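Local coordinates for protein omega transaminase (Pseudomonas sp., PDB 5LHA) that probably transfers amino groups between amines and keto compounds as a pyridoxal phosphate-dependent omega transaminase of fold type I, here with its cofactor in the pyridoxamine form, at residues L153-S166 / G169-L181. Numbering follows the deposited sequence.
With PMP (4'-deoxy-4'-aminopyridoxal-5'-phosphate), chain E.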
ATOM      1  N   LEU A 153      13.674  11.596   8.113  1.00 21.22           N
ATOM      2  CA  LEU A 153      13.608  12.975   8.563  1.00 23.78           C
ATOM      3  C   LEU A 153      13.148  13.888   7.437  1.00 27.96           C
ATOM      4  O   LEU A 153      13.401  13.631   6.257  1.00 28.26           O
ATOM      5  CB  LEU A 153      14.977  13.449   9.066  1.00 24.17           C
ATOM      6  CG  LEU A 153      15.663  12.597  10.143  1.00 23.42           C
ATOM      7  CD1 LEU A 153      17.018  13.187  10.523  1.00 22.61           C
ATOM      8  CD2 LEU A 153      14.771  12.501  11.360  1.00 24.42           C
ATOM      9  N   ARG A 154      12.479  14.970   7.823  1.00 30.86           N
ATOM     10  CA  ARG A 154      12.143  16.014   6.874  1.00 33.34           C
ATOM     11  C   ARG A 154      13.408  16.550   6.228  1.00 34.04           C
ATOM     12  O   ARG A 154      14.474  16.597   6.850  1.00 34.98           O
ATOM     13  CB  ARG A 154      11.393  17.144   7.570  1.00 36.00           C
ATOM     14  CG  ARG A 154       9.902  16.911   7.664  1.00 41.31           C
ATOM     15  CD  ARG A 154       9.214  18.049   8.396  1.00 45.22           C
ATOM     16  NE  ARG A 154       7.864  18.277   7.897  1.00 46.77           N
ATOM     17  CZ  ARG A 154       6.778  17.693   8.386  1.00 47.29           C
ATOM     18  NH1 ARG A 154       6.881  16.837   9.395  1.00 46.39           N
ATOM     19  NH2 ARG A 154       5.588  17.970   7.862  1.00 48.22           N
ATOM     20  N   ASN A 155      13.282  16.930   4.953  1.00 32.38           N
ATOM     21  CA  ASN A 155      14.389  17.448   4.147  1.00 29.54           C
ATOM     22  C   ASN A 155      15.472  16.400   3.919  1.00 28.92           C
ATOM     23  O   ASN A 155      16.535  16.712   3.371  1.00 30.00           O
ATOM     24  CB  ASN A 155      14.963  18.729   4.762  1.00 29.52           C
ATOM     25  CG  ASN A 155      14.056  19.931   4.539  1.00 29.76           C
ATOM     26  OD1 ASN A 155      12.904  19.953   4.973  1.00 28.30           O
ATOM     27  ND2 ASN A 155      14.577  20.938   3.848  1.00 31.43           N
ATOM     28  N   GLY A 156      15.232  15.168   4.357  1.00 26.68           N
ATOM     29  CA  GLY A 156      16.179  14.108   4.086  1.00 24.22           C
ATOM     30  C   GLY A 156      16.102  13.690   2.627  1.00 23.55           C
ATOM     31  O   GLY A 156      15.037  13.694   2.011  1.00 22.89           O
ATOM     32  N   TYR A 157      17.255  13.359   2.058  1.00 23.12           N
ATOM     33  CA  TYR A 157      17.312  12.926   0.671  1.00 22.40           C
ATOM     34  C   TYR A 157      18.099  11.632   0.579  1.00 19.73           C
ATOM     35  O   TYR A 157      19.246  11.570   1.023  1.00 17.96           O
ATOM     36  CB  TYR A 157      17.919  14.004  -0.225  1.00 23.86           C
ATOM     37  CG  TYR A 157      18.025  13.556  -1.650  1.00 24.36           C
ATOM     38  CD1 TYR A 157      16.897  13.450  -2.454  1.00 25.83           C
ATOM     39  CD2 TYR A 157      19.251  13.266  -2.206  1.00 22.39           C
ATOM     40  CE1 TYR A 157      16.999  13.038  -3.769  1.00 24.33           C
ATOM     41  CE2 TYR A 157      19.359  12.867  -3.511  1.00 20.96           C
ATOM     42  CZ  TYR A 157      18.247  12.751  -4.288  1.00 20.19           C
ATOM     43  OH  TYR A 157      18.374  12.336  -5.584  1.00 19.05           O
ATOM     44  N   HIS A 158      17.495  10.621  -0.053  1.00 19.83           N
ATOM     45  CA  HIS A 158      18.054   9.278  -0.079  1.00 20.95           C
ATOM     46  C   HIS A 158      17.953   8.657  -1.473  1.00 22.13           C
ATOM     47  O   HIS A 158      17.847   7.433  -1.607  1.00 21.13           O
ATOM     48  CB  HIS A 158      17.341   8.396   0.953  1.00 21.47           C
ATOM     49  CG  HIS A 158      17.267   9.011   2.315  1.00 20.66           C
ATOM     50  ND1 HIS A 158      18.371   9.147   3.128  1.00 20.80           N
ATOM     51  CD2 HIS A 158      16.235   9.578   2.981  1.00 20.06           C
ATOM     52  CE1 HIS A 158      18.017   9.749   4.249  1.00 20.56           C
ATOM     53  NE2 HIS A 158      16.725  10.024   4.183  1.00 21.11           N
ATOM     54  N   GLY A 159      18.024   9.477  -2.517  1.00 23.59           N
ATOM     55  CA  GLY A 159      17.985   8.969  -3.876  1.00 25.27           C
ATOM     56  C   GLY A 159      16.588   8.865  -4.461  1.00 25.86           C
ATOM     57  O   GLY A 159      15.587   9.255  -3.852  1.00 27.39           O
ATOM     58  N   VAL A 160      16.521   8.276  -5.661  1.00 26.17           N
ATOM     59  CA  VAL A 160      15.306   8.348  -6.474  1.00 26.07           C
ATOM     60  C   VAL A 160      14.852   6.995  -7.013  1.00 24.39           C
ATOM     61  O   VAL A 160      13.980   6.942  -7.888  1.00 25.06           O
ATOM     62  CB  VAL A 160      15.486   9.328  -7.649  1.00 28.69           C
ATOM     63  CG1 VAL A 160      15.757  10.730  -7.147  1.00 31.19           C
ATOM     64  CG2 VAL A 160      16.606   8.862  -8.553  1.00 26.49           C
ATOM     65  N   HIS A 161      15.398   5.898  -6.493  1.00 21.18           N
ATOM     66  CA  HIS A 161      14.696   4.635  -6.657  1.00 22.16           C
ATOM     67  C   HIS A 161      13.437   4.699  -5.795  1.00 25.75           C
ATOM     68  O   HIS A 161      13.327   5.535  -4.894  1.00 26.09           O
ATOM     69  CB  HIS A 161      15.587   3.451  -6.269  1.00 19.86           C
ATOM     70  CG  HIS A 161      16.839   3.326  -7.091  1.00 20.17           C
ATOM     71  ND1 HIS A 161      16.921   3.712  -8.409  1.00 21.49           N
ATOM     72  CD2 HIS A 161      18.071   2.867  -6.763  1.00 21.51           C
ATOM     73  CE1 HIS A 161      18.142   3.488  -8.863  1.00 20.55           C
ATOM     74  NE2 HIS A 161      18.863   2.983  -7.880  1.00 21.58           N
ATOM     75  N   MET A 162      12.472   3.816  -6.071  1.00 27.59           N
ATOM     76  CA  MET A 162      11.161   3.995  -5.455  1.00 29.22           C
ATOM     77  C   MET A 162      11.216   3.872  -3.939  1.00 28.91           C
ATOM     78  O   MET A 162      10.603   4.678  -3.227  1.00 28.48           O
ATOM     79  CB  MET A 162      10.153   3.008  -6.037  1.00 32.01           C
ATOM     80  CG  MET A 162       9.570   3.485  -7.354  1.00 33.64           C
ATOM     81  SD  MET A 162       8.235   2.440  -7.950  1.00 36.39           S
ATOM     82  CE  MET A 162       7.585   3.422  -9.304  1.00 32.84           C
ATOM     83  N   GLY A 163      11.974   2.907  -3.424  1.00 30.59           N
ATOM     84  CA  GLY A 163      12.181   2.800  -1.991  1.00 29.91           C
ATOM     85  C   GLY A 163      12.758   4.077  -1.413  1.00 30.43           C
ATOM     86  O   GLY A 163      12.172   4.672  -0.507  1.00 31.68           O
ATOM     87  N   GLY A 164      13.901   4.513  -1.946  1.00 29.33           N
ATOM     88  CA  GLY A 164      14.524   5.735  -1.457  1.00 30.04           C
ATOM     89  C   GLY A 164      13.673   6.973  -1.671  1.00 30.75           C
ATOM     90  O   GLY A 164      13.696   7.899  -0.855  1.00 33.10           O
ATOM     91  N   THR A 165      12.937   7.027  -2.787  1.00 28.36           N
ATOM     92  CA  THR A 165      11.993   8.125  -2.983  1.00 26.74           C
ATOM     93  C   THR A 165      10.929   8.131  -1.889  1.00 27.98           C
ATOM     94  O   THR A 165      10.499   9.198  -1.438  1.00 27.08           O
ATOM     95  CB  THR A 165      11.333   8.049  -4.366  1.00 23.65           C
ATOM     96  OG1 THR A 165      12.324   7.847  -5.383  1.00 23.38           O
ATOM     97  CG2 THR A 165      10.594   9.340  -4.676  1.00 20.74           C
ATOM     98  N   SER A 166      10.482   6.944  -1.463  1.00 27.86           N
ATOM     99  CA  SER A 166       9.409   6.866  -0.475  1.00 27.52           C
ATOM    100  C   SER A 166       9.819   7.447   0.873  1.00 27.99           C
ATOM    101  O   SER A 166       8.970   7.969   1.602  1.00 27.49           O
ATOM    102  CB  SER A 166       8.951   5.421  -0.320  1.00 27.25           C
ATOM    103  OG  SER A 166       8.651   4.884  -1.596  1.00 27.70           O
ATOM    104  N   GLY A 169      12.323  13.282   2.390  1.00 23.01           N
ATOM    105  CA  GLY A 169      11.586  14.267   3.153  1.00 22.82           C
ATOM    106  C   GLY A 169      11.302  15.571   2.441  1.00 22.43           C
ATOM    107  O   GLY A 169      10.888  16.534   3.099  1.00 23.07           O
ATOM    108  N   ASN A 170      11.504  15.636   1.123  1.00 22.51           N
ATOM    109  CA  ASN A 170      11.222  16.822   0.317  1.00 24.37           C
ATOM    110  C   ASN A 170      10.172  16.450  -0.715  1.00 25.20           C
ATOM    111  O   ASN A 170      10.379  15.518  -1.501  1.00 25.59           O
ATOM    112  CB  ASN A 170      12.472  17.338  -0.400  1.00 26.91           C
ATOM    113  CG  ASN A 170      13.605  17.670   0.544  1.00 31.28           C
ATOM    114  OD1 ASN A 170      13.560  18.667   1.263  1.00 35.00           O
ATOM    115  ND2 ASN A 170      14.639  16.838   0.541  1.00 30.67           N
ATOM    116  N   GLY A 171       9.062  17.196  -0.725  1.00 24.65           N
ATOM    117  CA  GLY A 171       7.958  16.890  -1.617  1.00 24.31           C
ATOM    118  C   GLY A 171       8.293  16.992  -3.095  1.00 25.41           C
ATOM    119  O   GLY A 171       7.707  16.279  -3.913  1.00 26.64           O
ATOM    120  N   VAL A 172       9.220  17.886  -3.467  1.00 26.09           N
ATOM    121  CA  VAL A 172       9.487  18.129  -4.888  1.00 23.64           C
ATOM    122  C   VAL A 172       9.846  16.843  -5.628  1.00 21.87           C
ATOM    123  O   VAL A 172       9.514  16.695  -6.809  1.00 21.01           O
ATOM    124  CB  VAL A 172      10.584  19.201  -5.066  1.00 22.75           C
ATOM    125  CG1 VAL A 172      10.106  20.540  -4.525  1.00 24.06           C
ATOM    126  CG2 VAL A 172      11.885  18.778  -4.394  1.00 22.25           C
ATOM    127  N   TYR A 173      10.455  15.872  -4.939  1.00 21.53           N
ATOM    128  CA  TYR A 173      10.808  14.585  -5.533  1.00 24.01           C
ATOM    129  C   TYR A 173       9.663  13.587  -5.567  1.00 23.99           C
ATOM    130  O   TYR A 173       9.830  12.513  -6.159  1.00 23.60           O
ATOM    131  CB  TYR A 173      11.969  13.939  -4.770  1.00 25.99           C
ATOM    132  CG  TYR A 173      13.190  14.813  -4.659  1.00 27.20           C
ATOM    133  CD1 TYR A 173      14.094  14.909  -5.706  1.00 27.47           C
ATOM    134  CD2 TYR A 173      13.425  15.559  -3.519  1.00 29.35           C
ATOM    135  CE1 TYR A 173      15.206  15.709  -5.607  1.00 29.20           C
ATOM    136  CE2 TYR A 173      14.534  16.366  -3.414  1.00 29.55           C
ATOM    137  CZ  TYR A 173      15.418  16.436  -4.460  1.00 30.01           C
ATOM    138  OH  TYR A 173      16.524  17.242  -4.349  1.00 33.31           O
ATOM    139  N   HIS A 174       8.546  13.882  -4.899  1.00 24.24           N
ATOM    140  CA  HIS A 174       7.388  13.005  -4.800  1.00 26.14           C
ATOM    141  C   HIS A 174       6.292  13.335  -5.801  1.00 27.99           C
ATOM    142  O   HIS A 174       5.650  12.421  -6.326  1.00 30.20           O
ATOM    143  CB  HIS A 174       6.773  13.086  -3.394  1.00 28.41           C
ATOM    144  CG  HIS A 174       7.556  12.386  -2.322  1.00 30.61           C
ATOM    145  ND1 HIS A 174       7.319  11.075  -1.960  1.00 31.26           N
ATOM    146  CD2 HIS A 174       8.550  12.824  -1.513  1.00 30.83           C
ATOM    147  CE1 HIS A 174       8.140  10.734  -0.983  1.00 30.70           C
ATOM    148  NE2 HIS A 174       8.899  11.776  -0.695  1.00 31.63           N
ATOM    149  N   TYR A 175       6.072  14.624  -6.087  1.00 27.53           N
ATOM    150  CA  TYR A 175       4.792  15.066  -6.639  1.00 28.58           C
ATOM    151  C   TYR A 175       4.427  14.343  -7.932  1.00 32.42           C
ATOM    152  O   TYR A 175       3.256  14.014  -8.146  1.00 36.54           O
ATOM    153  CB  TYR A 175       4.816  16.573  -6.888  1.00 27.49           C
ATOM    154  CG  TYR A 175       5.067  17.429  -5.671  1.00 26.31           C
ATOM    155  CD1 TYR A 175       4.442  17.168  -4.461  1.00 24.84           C
ATOM    156  CD2 TYR A 175       5.921  18.519  -5.743  1.00 27.23           C
ATOM    157  CE1 TYR A 175       4.678  17.966  -3.351  1.00 24.30           C
ATOM    158  CE2 TYR A 175       6.155  19.319  -4.645  1.00 26.53           C
ATOM    159  CZ  TYR A 175       5.531  19.042  -3.456  1.00 23.81           C
ATOM    160  OH  TYR A 175       5.785  19.861  -2.382  1.00 23.15           O
ATOM    161  N   ASN A 176       5.409  14.056  -8.789  1.00 30.68           N
ATOM    162  CA  ASN A 176       5.139  13.585 -10.143  1.00 28.29           C
ATOM    163  C   ASN A 176       5.145  12.057 -10.277  1.00 25.41           C
ATOM    164  O   ASN A 176       5.263  11.551 -11.401  1.00 25.83           O
ATOM    165  CB  ASN A 176       6.160  14.178 -11.121  1.00 30.04           C
ATOM    166  CG  ASN A 176       5.974  15.679 -11.343  1.00 32.22           C
ATOM    167  OD1 ASN A 176       4.868  16.197 -11.234  1.00 34.25           O
ATOM    168  ND2 ASN A 176       7.056  16.373 -11.694  1.00 32.43           N
ATOM    169  N   HIS A 177       5.034  11.306  -9.178  1.00 22.97           N
ATOM    170  CA  HIS A 177       5.215   9.862  -9.279  1.00 20.88           C
ATOM    171  C   HIS A 177       4.209   8.999  -8.518  1.00 22.99           C
ATOM    172  O   HIS A 177       4.396   7.776  -8.470  1.00 24.84           O
ATOM    173  CB  HIS A 177       6.638   9.492  -8.838  1.00 19.06           C
ATOM    174  CG  HIS A 177       7.713  10.144  -9.658  1.00 17.78           C
ATOM    175  ND1 HIS A 177       7.942   9.819 -10.978  1.00 16.61           N
ATOM    176  CD2 HIS A 177       8.624  11.093  -9.343  1.00 17.91           C
ATOM    177  CE1 HIS A 177       8.942  10.545 -11.443  1.00 17.57           C
ATOM    178  NE2 HIS A 177       9.376  11.327 -10.470  1.00 16.72           N
ATOM    179  N   GLY A 178       3.182   9.579  -7.894  1.00 23.23           N
ATOM    180  CA  GLY A 178       2.124   8.804  -7.246  1.00 23.32           C
ATOM    181  C   GLY A 178       2.517   8.136  -5.928  1.00 24.41           C
ATOM    182  O   GLY A 178       3.533   8.453  -5.297  1.00 24.37           O
ATOM    183  N   GLN A 179       1.675   7.184  -5.519  1.00 23.56           N
ATOM    184  CA  GLN A 179       1.872   6.466  -4.265  1.00 24.41           C
ATOM    185  C   GLN A 179       2.998   5.465  -4.412  1.00 21.75           C
ATOM    186  O   GLN A 179       3.006   4.648  -5.337  1.00 22.13           O
ATOM    187  CB  GLN A 179       0.586   5.754  -3.820  1.00 25.59           C
ATOM    188  CG  GLN A 179       0.734   4.800  -2.613  1.00 26.40           C
ATOM    189  CD  GLN A 179       1.234   5.439  -1.309  1.00 26.75           C
ATOM    190  OE1 GLN A 179       1.031   6.629  -1.048  1.00 26.40           O
ATOM    191  NE2 GLN A 179       1.888   4.626  -0.476  1.00 25.03           N
ATOM    192  N   LEU A 180       3.950   5.532  -3.498  1.00 21.05           N
ATOM    193  CA  LEU A 180       5.043   4.576  -3.520  1.00 22.11           C
ATOM    194  C   LEU A 180       4.949   3.678  -2.288  1.00 23.84           C
ATOM    195  O   LEU A 180       3.860   3.216  -1.941  1.00 23.89           O
ATOM    196  CB  LEU A 180       6.368   5.331  -3.639  1.00 21.50           C
ATOM    197  CG  LEU A 180       6.401   6.257  -4.881  1.00 23.33           C
ATOM    198  CD1 LEU A 180       7.679   7.068  -4.955  1.00 23.22           C
ATOM    199  CD2 LEU A 180       6.147   5.537  -6.222  1.00 15.78           C
ATOM    200  N   LEU A 181       6.058   3.414  -1.614  1.00 25.66           N
ATOM    201  CA  LEU A 181       6.025   2.447  -0.525  1.00 25.70           C
ATOM    202  C   LEU A 181       5.186   2.971   0.638  1.00 24.28           C
ATOM    203  O   LEU A 181       5.310   4.132   1.036  1.00 25.48           O
ATOM    204  CB  LEU A 181       7.440   2.133  -0.055  1.00 27.27           C
ATOM    205  CG  LEU A 181       7.595   0.795   0.672  1.00 30.12           C
ATOM    206  CD1 LEU A 181       7.484  -0.357  -0.319  1.00 30.80           C
ATOM    207  CD2 LEU A 181       8.917   0.748   1.404  1.00 30.74           C
TER
HETATM  208  N1  PMP E 501      21.519   9.894  -0.487  1.00 22.49           N
HETATM  209  C2  PMP E 501      22.281  11.046  -0.378  1.00 22.12           C
HETATM  210  C2A PMP E 501      22.538  11.684   0.961  1.00 21.84           C
HETATM  211  C3  PMP E 501      22.481  11.806  -1.522  1.00 24.25           C
HETATM  212  O3  PMP E 501      22.896  13.107  -1.425  1.00 21.07           O
HETATM  213  C4  PMP E 501      22.247  11.242  -2.775  1.00 26.24           C
HETATM  214  C4A PMP E 501      22.543  12.046  -4.023  1.00 27.87           C
HETATM  215  N4A PMP E 501      22.888  13.410  -3.678  1.00 29.55           N
HETATM  216  C5  PMP E 501      21.733   9.948  -2.874  1.00 24.64           C
HETATM  217  C6  PMP E 501      21.369   9.279  -1.706  1.00 23.60           C
HETATM  218  C5A PMP E 501      21.581   9.299  -4.242  1.00 23.74           C
HETATM  219  O4P PMP E 501      22.839   9.190  -4.889  1.00 21.95           O
HETATM  220  P   PMP E 501      22.983   8.845  -6.462  1.00 22.26           P
HETATM  221  O1P PMP E 501      22.804  10.150  -7.216  1.00 17.88           O
HETATM  222  O2P PMP E 501      24.379   8.312  -6.707  1.00 19.92           O
HETATM  223  O3P PMP E 501      21.943   7.850  -6.936  1.00 16.06           O
HETATM  224  O   HOH W   1      13.734  14.463  -0.517  1.00 22.51           O
HETATM  225  O   HOH W   2       5.887   6.828   0.722  1.00 14.65           O
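G169 packs hard against the type II turn from L153 to G156, and the pair illustrates how a cofactor loop can be hydrogen-bonded to the chain that follows it. The amide of G169 donates to G156 O over 2.8 Å in a nearly straight bond, while N155 N returns a bond to G169 O from above its carbonyl plane. The fit is close, with G169 CA 3.7 Å from L153 O. Beside it, N170 turns its amide at 76° to that of N155, whose ND2 is hydrogen-bonded to G237 O; N170 OD1 lies 3.2 Å from N155 CA, and ND2 makes a weak bond to N155 O. A water takes a hydrogen from N170 ND2 and gives one to G156 O.

In this aminotransferase class-III, fold type I enzyme this loop leaves strand 149-153 of the mixed seven-stranded sheet that also holds strands 225-230 and 260-264, and carries Y157, H158 and G159 to the PMP. A chi1 of 178° swings the Y157 ring away from its own amide nitrogen, and CE2 comes 3.3 Å from PMP C4A. Its CE1 lies over one face of Y173, the rings inclined at 38°, and V172 CG2 sits over the opposite face, toward the rim.

At helix 162-166 the packing stays close where L180 CD1 meets T165 CG2 at 3.7 Å, and is looser at the M162 end, where CE keeps 4.0 Å from L180 CD2. S166 OG, donating to M162 O, accepts from L181 N at 3.0 Å. On the solvent side, at the partly exposed S166, a second water donates to L181 O and, weakly, to S166 O.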